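Long-range contacts in 2-C-methyl-D-erythritol 2,4-cyclodiphosphate synthase (Thermus thermophilus, PDB 1IV4), which converts 4-diphosphocytidyl-2-C-methyl-D-erythritol 2-phosphate into 2-C-methyl-D-erythritol 2,4-cyclodiphosphate, releasing CMP, as a step of isoprenoid biosynthesis: residues A[18-23]-A[96-101]; A[23-28]-A[103-108]; A[52-57]-A[85-90]; A[107-112]-A[129-134]. The protein carries 3 engineered substitutions. All coordinates share one frame; numbering follows the deposited sequence.

Contact 1: residues A[18-23]-A[96-101]; sequences LYLCGL and LVLTLD. With C5P (cytidine-5'-monophosphate), chain J.
The cytosine of a bound CMP, the one flat group that touches this contact, meets Leu100 by its exocyclic amine rather than by a ring face, and Leu100 in turn meets Leu20. That amine, N4, donates to Leu100 O over 3.0 Å in a nearly straight bond (166°), while CD2 of Leu100 lies 3.4 Å from the same N4. The other branch of Leu100 turns to the protein: CD1 meets Leu20 CD1 tip to tip at 4.1 Å. A chi1 of 75°, with CG placed between the backbone N and the carbonyl carbon, lets the two methyls of Leu100 serve base and core at once. Leu20 CD1 also reaches Leu98 CD1 end-on, at 4.2 Å, and is thus shared by Leu98 and Leu100, two residues apart in the chain and both directed at 18-23.

Segment 18-23 holds the first strand and the turn of a beta hairpin with a two-residue type I' connection, Cys21-Gly22, in which Leu20 N is bonded to Leu23 O and Leu23 N to Leu20 O; it packs over strand 91-99 of the main mixed sheet without any hydrogen bond between them. At the turn, Cys21 adds SG to the patch, 4.4 Å from Leu98 CD1, and Leu18 CD2 extends it to Leu100 CD1. Asp38 receives the backbone N-H groups of Cys21 and Gly22, and Ser115 of helix 109-120 is hydrogen-bonded to Cys21 O. Beyond Leu98 the apolar layer continues onto Leu129 and Ala144 of the flanking strands.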
# COMPACT_ATOMS: atom_id res chain seq x y z
N LEU A 18 4.27 2.01 23.78
CA LEU A 18 4.21 1.70 22.36
C LEU A 18 4.14 0.19 22.16
O LEU A 18 5.04 -0.52 22.61
CB LEU A 18 5.47 2.24 21.66
CG LEU A 18 5.53 1.93 20.15
CD1 LEU A 18 4.31 2.49 19.43
CD2 LEU A 18 6.80 2.47 19.53
N TYR A 19 3.09 -0.29 21.52
CA TYR A 19 2.96 -1.71 21.20
C TYR A 19 3.10 -1.90 19.69
O TYR A 19 2.43 -1.25 18.90
CB TYR A 19 1.63 -2.28 21.70
CG TYR A 19 1.64 -2.28 23.22
CD1 TYR A 19 2.42 -3.23 23.88
CD2 TYR A 19 0.91 -1.35 23.93
CE1 TYR A 19 2.47 -3.27 25.27
CE2 TYR A 19 0.95 -1.38 25.33
CZ TYR A 19 1.73 -2.34 25.96
OH TYR A 19 1.79 -2.38 27.34
N LEU A 20 4.00 -2.83 19.30
CA LEU A 20 4.12 -3.13 17.87
C LEU A 20 4.40 -4.62 17.68
O LEU A 20 5.25 -5.20 18.36
CB LEU A 20 5.22 -2.32 17.19
CG LEU A 20 4.86 -0.87 16.88
CD1 LEU A 20 6.06 -0.12 16.30
CD2 LEU A 20 3.68 -0.80 15.92
N CYS A 21 3.65 -5.27 16.77
CA CYS A 21 3.83 -6.69 16.51
C CYS A 21 3.68 -7.53 17.79
O CYS A 21 4.30 -8.59 17.91
CB CYS A 21 5.20 -7.00 15.89
SG CYS A 21 5.58 -6.13 14.35
N GLY A 22 2.89 -7.03 18.74
CA GLY A 22 2.62 -7.84 19.93
C GLY A 22 3.51 -7.50 21.09
O GLY A 22 3.29 -7.93 22.23
N LEU A 23 4.53 -6.69 20.88
CA LEU A 23 5.53 -6.41 21.89
C LEU A 23 5.51 -4.97 22.42
O LEU A 23 5.24 -4.04 21.64
CB LEU A 23 6.94 -6.59 21.32
CG LEU A 23 7.30 -7.95 20.73
CD1 LEU A 23 8.78 -7.97 20.39
CD2 LEU A 23 6.95 -9.06 21.71
N LEU A 96 4.91 -6.51 5.57
CA LEU A 96 4.29 -5.24 5.98
C LEU A 96 5.36 -4.17 6.21
O LEU A 96 6.51 -4.54 6.42
CB LEU A 96 3.49 -5.43 7.25
CG LEU A 96 4.32 -5.75 8.49
CD1 LEU A 96 3.50 -5.49 9.75
CD2 LEU A 96 4.85 -7.16 8.50
N VAL A 97 4.93 -2.92 6.18
CA VAL A 97 5.84 -1.79 6.37
C VAL A 97 5.36 -0.97 7.56
O VAL A 97 4.18 -0.62 7.60
CB VAL A 97 5.89 -0.90 5.13
CG1 VAL A 97 6.85 0.25 5.34
CG2 VAL A 97 6.32 -1.74 3.92
N LEU A 98 6.24 -0.66 8.51
CA LEU A 98 5.92 0.24 9.59
C LEU A 98 6.61 1.58 9.37
O LEU A 98 7.82 1.61 9.13
CB LEU A 98 6.34 -0.30 10.97
CG LEU A 98 5.88 -1.71 11.29
CD1 LEU A 98 6.39 -2.16 12.65
CD2 LEU A 98 4.37 -1.78 11.27
N THR A 99 5.76 2.60 9.47
CA THR A 99 6.23 3.97 9.27
C THR A 99 6.13 4.74 10.58
O THR A 99 5.04 4.88 11.13
CB THR A 99 5.45 4.73 8.19
OG1 THR A 99 5.55 3.99 6.97
CG2 THR A 99 6.05 6.11 7.98
N LEU A 100 7.28 5.19 11.05
CA LEU A 100 7.32 5.99 12.27
C LEU A 100 8.72 6.58 12.43
O LEU A 100 9.73 5.97 12.06
CB LEU A 100 6.91 5.16 13.49
CG LEU A 100 7.95 4.18 13.99
CD1 LEU A 100 7.55 3.61 15.35
CD2 LEU A 100 8.15 3.08 12.97
N ASP A 101 8.76 7.79 12.97
CA ASP A 101 10.00 8.54 13.01
C ASP A 101 10.90 8.06 14.13
O ASP A 101 12.10 7.93 13.89
CB ASP A 101 9.74 10.04 13.22
CG ASP A 101 9.03 10.68 12.05
OD1 ASP A 101 8.63 9.99 11.10
OD2 ASP A 101 8.86 11.92 12.09
O3P C5P J . 12.88 6.57 6.46
P C5P J . 14.42 6.33 6.27
O1P C5P J . 15.22 7.43 6.77
O2P C5P J . 14.82 5.83 4.81
O5' C5P J . 14.82 5.00 7.08
C5' C5P J . 16.13 4.53 7.12
C4' C5P J . 16.15 3.30 7.91
O4' C5P J . 15.96 3.30 9.34
C3' C5P J . 15.36 2.08 7.39
O3' C5P J . 15.55 1.46 6.09
C2' C5P J . 15.12 1.22 8.62
O2' C5P J . 16.31 0.47 8.61
C1' C5P J . 15.64 1.99 9.77
N1 C5P J . 14.46 2.51 10.64
C2 C5P J . 14.34 2.04 12.00
N3 C5P J . 13.35 2.44 12.84
C4 C5P J . 12.37 3.39 12.41
C5 C5P J . 12.42 3.91 11.07
C6 C5P J . 13.46 3.47 10.26
O2 C5P J . 15.17 1.21 12.41
N4 C5P J . 11.41 3.80 13.25

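Contact 2: residues A[23-28]-A[103-108]; sequences LLIPSP and PKLGPH. With C5P (cytidine-5'-monophosphate), chain J.
Ile25 packing on His108 makes this a partly buried van der Waals contact, without a direct hydrogen bond, between the small hairpin strand 23-25 with its exit loop and the cytosine-binding loop 103-108. Methyl CG2 of Ile25 lies over one face of the imidazole, 3.9 Å from the His108 ring centroid and 21° off the normal, a CH-pi contact; Pro107 CB lies on the opposite face, toward its rim, and Lys104 O is at the edge, in plane. The same CG2 touches Pro103 CG and Leu105 CD2, so one branch of Ile25 meets three residues of the loop. It is set there by chi1 of -51°, which places CG1 anti to the carbonyl carbon and CG2 anti to the backbone N. Pro103, preceded by a cis peptide bond, rests against Ser27, with Ser27 OG 3.2 Å from Pro103 CD; the hydroxyl is hydrogen-bonded to Val29 O.

On the far side the loop reads the Watson-Crick atoms of CMP. Leu105 N donates to CMP N3 over 2.7 Å. Gly106 N donates to CMP O2, and Pro103 O accepts from CMP N4. Leu112 of helix 109-120 packs on Ile25, and Leu18 and Leu20 of strand 18-20 pack against Pro103 and Leu105.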
# COMPACT_ATOMS: atom_id res chain seq x y z
N LEU A 23 4.53 -6.69 20.88
CA LEU A 23 5.53 -6.41 21.89
C LEU A 23 5.51 -4.97 22.42
O LEU A 23 5.24 -4.04 21.64
CB LEU A 23 6.94 -6.59 21.32
CG LEU A 23 7.30 -7.95 20.73
CD1 LEU A 23 8.78 -7.97 20.39
CD2 LEU A 23 6.95 -9.06 21.71
N LEU A 24 5.88 -4.83 23.70
CA LEU A 24 6.12 -3.48 24.23
C LEU A 24 7.44 -2.95 23.67
O LEU A 24 8.47 -3.62 23.77
CB LEU A 24 6.11 -3.53 25.76
CG LEU A 24 6.02 -2.25 26.57
CD1 LEU A 24 7.38 -1.55 26.65
CD2 LEU A 24 4.99 -1.27 26.01
N ILE A 25 7.47 -1.76 23.07
CA ILE A 25 8.74 -1.20 22.60
C ILE A 25 9.10 0.07 23.40
O ILE A 25 8.36 1.07 23.34
CB ILE A 25 8.70 -0.85 21.10
CG1 ILE A 25 8.21 -2.01 20.23
CG2 ILE A 25 10.05 -0.35 20.61
CD1 ILE A 25 9.15 -3.21 20.29
N PRO A 26 10.24 0.01 24.10
CA PRO A 26 10.69 1.20 24.86
C PRO A 26 10.73 2.40 23.94
O PRO A 26 11.32 2.32 22.86
CB PRO A 26 12.10 0.84 25.33
CG PRO A 26 12.09 -0.66 25.36
CD PRO A 26 11.19 -1.10 24.25
N SER A 27 10.07 3.47 24.34
CA SER A 27 9.81 4.62 23.48
C SER A 27 9.39 5.88 24.22
O SER A 27 8.68 5.81 25.23
CB SER A 27 8.64 4.22 22.55
OG SER A 27 8.21 5.27 21.72
N PRO A 28 9.77 7.03 23.72
CA PRO A 28 9.29 8.31 24.28
C PRO A 28 7.81 8.53 24.00
O PRO A 28 7.12 9.30 24.67
CB PRO A 28 10.18 9.33 23.56
CG PRO A 28 10.45 8.67 22.23
CD PRO A 28 10.68 7.22 22.57
N PRO A 103 10.47 5.49 18.06
CA PRO A 103 11.88 5.16 18.22
C PRO A 103 12.45 4.37 17.04
O PRO A 103 11.70 3.89 16.19
CB PRO A 103 11.87 4.23 19.45
CG PRO A 103 10.55 3.54 19.35
CD PRO A 103 9.61 4.61 18.89
N LYS A 104 13.77 4.22 16.97
CA LYS A 104 14.36 3.32 16.01
C LYS A 104 13.92 1.88 16.31
O LYS A 104 14.01 1.44 17.46
CB LYS A 104 15.89 3.38 16.02
CG LYS A 104 16.48 4.70 16.50
CD LYS A 104 16.35 5.81 15.48
CE LYS A 104 16.97 5.45 14.13
NZ LYS A 104 18.41 5.82 14.07
N LEU A 105 13.46 1.16 15.27
CA LEU A 105 12.99 -0.21 15.51
C LEU A 105 14.08 -1.22 15.18
O LEU A 105 13.96 -2.37 15.57
CB LEU A 105 11.74 -0.54 14.70
CG LEU A 105 10.49 0.28 15.06
CD1 LEU A 105 9.32 -0.12 14.18
CD2 LEU A 105 10.13 0.12 16.53
N GLY A 106 15.12 -0.79 14.47
CA GLY A 106 16.21 -1.71 14.15
C GLY A 106 16.73 -2.51 15.33
O GLY A 106 16.92 -3.74 15.21
N PRO A 107 17.00 -1.93 16.50
CA PRO A 107 17.44 -2.75 17.63
C PRO A 107 16.45 -3.83 18.03
O PRO A 107 16.90 -4.77 18.70
CB PRO A 107 17.56 -1.77 18.81
CG PRO A 107 17.76 -0.45 18.14
CD PRO A 107 16.97 -0.51 16.85
N HIS A 108 15.18 -3.68 17.65
CA HIS A 108 14.12 -4.60 18.03
C HIS A 108 13.79 -5.57 16.91
O HIS A 108 12.90 -6.39 17.07
CB HIS A 108 12.85 -3.83 18.43
CG HIS A 108 13.20 -2.95 19.61
ND1 HIS A 108 13.42 -1.60 19.54
CD2 HIS A 108 13.41 -3.32 20.91
CE1 HIS A 108 13.73 -1.14 20.74
NE2 HIS A 108 13.73 -2.16 21.58
O3P C5P J . 12.88 6.57 6.46
P C5P J . 14.42 6.33 6.27
O1P C5P J . 15.22 7.43 6.77
O2P C5P J . 14.82 5.83 4.81
O5' C5P J . 14.82 5.00 7.08
C5' C5P J . 16.13 4.53 7.12
C4' C5P J . 16.15 3.30 7.91
O4' C5P J . 15.96 3.30 9.34
C3' C5P J . 15.36 2.08 7.39
O3' C5P J . 15.55 1.46 6.09
C2' C5P J . 15.12 1.22 8.62
O2' C5P J . 16.31 0.47 8.61
C1' C5P J . 15.64 1.99 9.77
N1 C5P J . 14.46 2.51 10.64
C2 C5P J . 14.34 2.04 12.00
N3 C5P J . 13.35 2.44 12.84
C4 C5P J . 12.37 3.39 12.41
C5 C5P J . 12.42 3.91 11.07
C6 C5P J . 13.46 3.47 10.26
O2 C5P J . 15.17 1.21 12.41
N4 C5P J . 11.41 3.80 13.25

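Contact 3: residues A[52-57]-A[85-90]; sequences YGLGDI and EARGAK. With C5P (cytidine-5'-monophosphate), chain O.
Van der Waals packing carries most of the contact, with Tyr52 reaching between Arg87 and Ala89. The phenol ring and the Arg87 side chain slide past each other in opposite directions, and Arg87 CB comes to 3.7 Å from Tyr52 CE2; the guanidinium is turned almost perpendicular to the ring, 81° away. Ala89 meets the ring obliquely, its CB 3.5 Å from Tyr52 CE1. Further out, the methyl CD2 of Leu54 approaches the guanidinium end of Arg87 obliquely, 3.7 Å from Arg87 NE, which the arginine brings within range by a bend at chi2 (146°).

The polar link is indirect. A water lying in the plane of the Tyr52 ring is 2.6 Å from Tyr52 OH and donates to Arg87 O over 3.1 Å, bridging the hydroxyl to the turn. Arg87 NH1 is hydrogen-bonded to Leu83 O, and Arg2 makes a cation-pi contact with the Tyr52 ring.

Backbone capping shapes both segments. Gly53 and Gly88, each with positive phi, are the C-prime residues of Schellman motifs that end two helices, and the chain leaves both helix ends close together. Asp56, farther along, is an N-cap: OD1 accepts from Leu59 N and also from O2' of CMP at 2.8 Å, in an active site completed by the third subunit.

The contact lies where helices 39-50 and 73-85 end side by side, with Val84 packed against Tyr52, Leu54 and Ala89, just before strand 91-99 begins.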
# COMPACT_ATOMS: atom_id res chain seq x y z
N TYR A 52 -10.76 -12.80 2.88
CA TYR A 52 -11.98 -13.61 2.75
C TYR A 52 -13.23 -12.76 2.74
O TYR A 52 -14.37 -13.24 2.84
CB TYR A 52 -12.02 -14.67 3.89
CG TYR A 52 -11.28 -15.91 3.46
CD1 TYR A 52 -9.91 -15.96 3.62
CD2 TYR A 52 -11.94 -17.00 2.89
CE1 TYR A 52 -9.17 -17.06 3.24
CE2 TYR A 52 -11.20 -18.10 2.50
CZ TYR A 52 -9.84 -18.14 2.68
OH TYR A 52 -9.07 -19.22 2.30
N GLY A 53 -13.07 -11.45 2.61
CA GLY A 53 -14.22 -10.55 2.52
C GLY A 53 -14.99 -10.45 3.82
O GLY A 53 -16.20 -10.17 3.81
N LEU A 54 -14.31 -10.68 4.95
CA LEU A 54 -15.06 -10.86 6.19
C LEU A 54 -15.35 -9.56 6.92
O LEU A 54 -16.14 -9.54 7.88
CB LEU A 54 -14.28 -11.76 7.15
CG LEU A 54 -13.98 -13.18 6.67
CD1 LEU A 54 -13.15 -13.95 7.67
CD2 LEU A 54 -15.27 -13.95 6.42
N GLY A 55 -14.75 -8.47 6.49
CA GLY A 55 -15.04 -7.16 7.07
C GLY A 55 -13.75 -6.52 7.53
O GLY A 55 -12.72 -6.67 6.88
N ASP A 56 -13.83 -5.82 8.65
CA ASP A 56 -12.62 -5.18 9.18
C ASP A 56 -12.66 -5.23 10.69
O ASP A 56 -13.63 -5.75 11.26
CB ASP A 56 -12.46 -3.80 8.58
CG ASP A 56 -13.54 -2.80 8.95
OD1 ASP A 56 -14.02 -2.86 10.11
OD2 ASP A 56 -13.87 -1.96 8.08
N ILE A 57 -11.63 -4.76 11.35
CA ILE A 57 -11.56 -4.93 12.80
C ILE A 57 -12.62 -4.12 13.52
O ILE A 57 -13.04 -4.52 14.63
CB ILE A 57 -10.15 -4.54 13.30
CG1 ILE A 57 -9.71 -3.16 12.85
CG2 ILE A 57 -9.15 -5.61 12.86
CD1 ILE A 57 -8.43 -2.74 13.58
N GLU A 85 -8.95 -19.83 8.62
CA GLU A 85 -8.62 -21.26 8.62
C GLU A 85 -9.87 -22.13 8.54
O GLU A 85 -9.92 -23.17 7.89
CB GLU A 85 -7.80 -21.62 9.87
CG GLU A 85 -6.35 -21.14 9.71
CD GLU A 85 -5.61 -21.10 11.04
OE1 GLU A 85 -6.19 -21.54 12.05
OE2 GLU A 85 -4.44 -20.64 11.03
N ALA A 86 -10.95 -21.71 9.21
CA ALA A 86 -12.21 -22.47 9.15
C ALA A 86 -12.82 -22.41 7.74
O ALA A 86 -13.69 -23.20 7.38
CB ALA A 86 -13.17 -21.94 10.19
N ARG A 87 -12.35 -21.46 6.93
CA ARG A 87 -12.85 -21.35 5.57
C ARG A 87 -11.90 -22.02 4.59
O ARG A 87 -12.10 -21.89 3.38
CB ARG A 87 -13.05 -19.86 5.22
CG ARG A 87 -14.43 -19.39 5.67
CD ARG A 87 -14.42 -17.94 6.12
NE ARG A 87 -15.68 -17.58 6.77
CZ ARG A 87 -15.99 -17.82 8.04
NH1 ARG A 87 -15.16 -18.44 8.88
NH2 ARG A 87 -17.17 -17.43 8.49
N GLY A 88 -10.89 -22.69 5.12
CA GLY A 88 -9.98 -23.46 4.31
C GLY A 88 -8.63 -22.83 4.05
O GLY A 88 -7.79 -23.46 3.40
N ALA A 89 -8.41 -21.63 4.55
CA ALA A 89 -7.13 -20.96 4.32
C ALA A 89 -5.93 -21.60 4.99
O ALA A 89 -5.94 -22.16 6.08
CB ALA A 89 -7.21 -19.52 4.83
N LYS A 90 -4.81 -21.46 4.29
CA LYS A 90 -3.49 -21.73 4.83
C LYS A 90 -2.63 -20.48 4.58
O LYS A 90 -2.28 -20.14 3.45
CB LYS A 90 -2.84 -22.96 4.19
CG LYS A 90 -3.73 -24.18 4.30
CD LYS A 90 -3.49 -25.19 3.19
CE LYS A 90 -3.49 -26.62 3.69
NZ LYS A 90 -2.12 -27.22 3.74
O3P C5P O . -9.55 4.55 11.88
P C5P O . -10.16 3.76 13.10
O1P C5P O . -10.72 4.65 14.10
O2P C5P O . -9.40 2.47 13.54
O5' C5P O . -11.43 2.96 12.49
C5' C5P O . -12.17 2.09 13.30
C4' C5P O . -13.25 1.57 12.46
O4' C5P O . -14.32 2.36 11.93
C3' C5P O . -12.84 0.60 11.33
O3' C5P O . -12.11 -0.61 11.66
C2' C5P O . -13.95 0.67 10.32
O2' C5P O . -14.79 -0.30 10.87
C1' C5P O . -14.88 1.71 10.82
N1 C5P O . -14.77 2.95 9.90
C2 C5P O . -15.94 3.25 9.09
N3 C5P O . -15.97 4.30 8.24
C4 C5P O . -14.85 5.18 8.11
C5 C5P O . -13.64 4.96 8.87
C6 C5P O . -13.67 3.85 9.71
O2 C5P O . -16.94 2.50 9.18
N4 C5P O . -14.90 6.24 7.29
O HOH W 1 -10.24 -21.14 1.04

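Contact 4: residues A[107-112]-A[129-134]; sequences PHRKAL and LTFKTS. With MG (magnesium ion), chain I; C5P (cytidine-5'-monophosphate), chain J.
Phe131 puts its CE2 over the centre of the Arg109 guanidinium face, 3.5 Å from Arg109 CZ, yet the two groups are not stacked parallel: their planes are 38° apart. The contact belongs to a beta-alpha-beta crossover in which helix 109-120 joins parallel strands 91-99 and 127-132. A bend at chi3 (-66°) turns the guanidinium to CE2. At the guanidinium edge a water accepts from Arg109 NH1 at 2.8 Å and donates to Leu129 O. Arg109 NH2 forms a salt bridge with Asp56 of the second subunit, and that Asp56 also accepts from Phe131 N, tying the strand to the subunit interface. Deeper in, Leu112 CB touches Leu129 CD2 at 3.7 Å, and Leu112 CD1 meets Phe131 CZ.

Past Phe131 the strand enters the active site. Lys132 NZ is modelled 2.1 Å from a magnesium ion, a doubtful coordination; the other ligands are CMP O2P, three waters and Asp8 of the second subunit. Thr133, predicted to stabilise the transition state, grips the phosphate twice: its backbone N and its OG1 both donate to O3P of CMP, each at 2.7 Å.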
# COMPACT_ATOMS: atom_id res chain seq x y z
N PRO A 107 17.00 -1.93 16.50
CA PRO A 107 17.44 -2.75 17.63
C PRO A 107 16.45 -3.83 18.03
O PRO A 107 16.90 -4.77 18.70
CB PRO A 107 17.56 -1.77 18.81
CG PRO A 107 17.76 -0.45 18.14
CD PRO A 107 16.97 -0.51 16.85
N HIS A 108 15.18 -3.68 17.65
CA HIS A 108 14.12 -4.60 18.03
C HIS A 108 13.79 -5.57 16.91
O HIS A 108 12.90 -6.39 17.07
CB HIS A 108 12.85 -3.83 18.43
CG HIS A 108 13.20 -2.95 19.61
ND1 HIS A 108 13.42 -1.60 19.54
CD2 HIS A 108 13.41 -3.32 20.91
CE1 HIS A 108 13.73 -1.14 20.74
NE2 HIS A 108 13.73 -2.16 21.58
N ARG A 109 14.51 -5.48 15.80
CA ARG A 109 14.11 -6.26 14.63
C ARG A 109 13.97 -7.75 14.88
O ARG A 109 12.98 -8.34 14.46
CB ARG A 109 15.13 -6.00 13.51
CG ARG A 109 14.67 -6.47 12.13
CD ARG A 109 15.77 -6.24 11.10
NE ARG A 109 16.06 -4.84 10.87
CZ ARG A 109 15.45 -4.00 10.03
NH1 ARG A 109 14.44 -4.45 9.29
NH2 ARG A 109 15.85 -2.73 9.93
N LYS A 110 14.94 -8.38 15.55
CA LYS A 110 14.85 -9.81 15.80
C LYS A 110 13.59 -10.17 16.58
O LYS A 110 12.86 -11.08 16.22
CB LYS A 110 16.08 -10.32 16.58
CG LYS A 110 15.87 -11.76 17.00
CD LYS A 110 17.08 -12.37 17.69
CE LYS A 110 16.96 -13.89 17.77
NZ LYS A 110 16.03 -14.34 18.83
N ALA A 111 13.34 -9.42 17.66
CA ALA A 111 12.20 -9.76 18.51
C ALA A 111 10.89 -9.53 17.78
O ALA A 111 9.96 -10.32 17.96
CB ALA A 111 12.24 -8.93 19.80
N LEU A 112 10.84 -8.46 16.98
CA LEU A 112 9.58 -8.18 16.28
C LEU A 112 9.24 -9.28 15.29
O LEU A 112 8.11 -9.77 15.15
CB LEU A 112 9.65 -6.83 15.55
CG LEU A 112 9.65 -5.59 16.46
CD1 LEU A 112 10.13 -4.32 15.77
CD2 LEU A 112 8.25 -5.37 17.04
N LEU A 129 9.17 -7.89 7.20
CA LEU A 129 9.01 -6.69 7.99
C LEU A 129 10.01 -5.61 7.61
O LEU A 129 11.23 -5.85 7.61
CB LEU A 129 9.18 -7.08 9.47
CG LEU A 129 9.04 -5.93 10.47
CD1 LEU A 129 7.67 -5.29 10.39
CD2 LEU A 129 9.31 -6.49 11.87
N THR A 130 9.52 -4.42 7.26
CA THR A 130 10.48 -3.34 6.96
C THR A 130 10.06 -2.09 7.72
O THR A 130 8.89 -1.91 8.02
CB THR A 130 10.61 -2.99 5.48
OG1 THR A 130 9.32 -2.61 4.98
CG2 THR A 130 11.07 -4.20 4.69
N PHE A 131 11.03 -1.24 8.03
CA PHE A 131 10.73 -0.01 8.77
C PHE A 131 11.14 1.22 7.98
O PHE A 131 12.16 1.23 7.27
CB PHE A 131 11.52 0.05 10.09
CG PHE A 131 11.56 -1.24 10.88
CD1 PHE A 131 10.40 -1.92 11.21
CD2 PHE A 131 12.77 -1.78 11.29
CE1 PHE A 131 10.44 -3.10 11.94
CE2 PHE A 131 12.82 -2.94 12.02
CZ PHE A 131 11.66 -3.62 12.37
N LYS A 132 10.38 2.31 8.14
CA LYS A 132 10.81 3.56 7.52
C LYS A 132 10.38 4.73 8.41
O LYS A 132 9.43 4.53 9.18
CB LYS A 132 10.19 3.79 6.15
CG LYS A 132 10.02 2.62 5.22
CD LYS A 132 11.15 2.54 4.21
CE LYS A 132 11.68 3.90 3.79
NZ LYS A 132 13.09 3.83 3.28
N THR A 133 11.01 5.89 8.28
CA THR A 133 10.48 7.10 8.88
C THR A 133 9.47 7.72 7.92
O THR A 133 9.37 7.29 6.78
CB THR A 133 11.57 8.16 9.18
OG1 THR A 133 12.04 8.73 7.94
CG2 THR A 133 12.76 7.52 9.87
N SER A 134 8.75 8.74 8.40
CA SER A 134 7.82 9.46 7.54
C SER A 134 8.52 10.62 6.84
O SER A 134 7.89 11.31 6.04
CB SER A 134 6.64 10.00 8.35
OG SER A 134 6.98 11.15 9.12
MG MG I . 13.58 5.83 3.09
O3P C5P J . 12.88 6.57 6.46
P C5P J . 14.42 6.33 6.27
O1P C5P J . 15.22 7.43 6.77
O2P C5P J . 14.82 5.83 4.81
O5' C5P J . 14.82 5.00 7.08
C5' C5P J . 16.13 4.53 7.12
C4' C5P J . 16.15 3.30 7.91
O4' C5P J . 15.96 3.30 9.34
C3' C5P J . 15.36 2.08 7.39
O3' C5P J . 15.55 1.46 6.09
C2' C5P J . 15.12 1.22 8.62
O2' C5P J . 16.31 0.47 8.61
C1' C5P J . 15.64 1.99 9.77
N1 C5P J . 14.46 2.51 10.64
C2 C5P J . 14.34 2.04 12.00
N3 C5P J . 13.35 2.44 12.84
C4 C5P J . 12.37 3.39 12.41
C5 C5P J . 12.42 3.91 11.07
C6 C5P J . 13.46 3.47 10.26
O2 C5P J . 15.17 1.21 12.41
N4 C5P J . 11.41 3.80 13.25
O HOH W 2 13.13 -6.96 9.28
O HOH W 3 13.67 7.83 2.67
O HOH W 4 11.79 6.68 4.09
O HOH W 5 14.95 5.72 1.94

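In the fold
Contacts 1, 2 and 4 form one continuous cluster, their centres 7 to 8 Å apart, around a single CMP. Contact 1 passes into contact 2 through the hairpin, where Leu18 O and Ile25 N are 2.8 Å apart, and into contact 4 through the paired strands, with Leu98 O 2.8 Å from Lys132 N. Contacts 2 and 4 meet where Leu105 CD1 lies 3.6 Å from Phe131 CD1, beside the base. Contact 3 stands apart, its centre about 31 Å from that of contact 2 and on the opposite side of the chain's centre. Its Asp56 serves a different CMP, so each chain contributes to two active sites of the trimer.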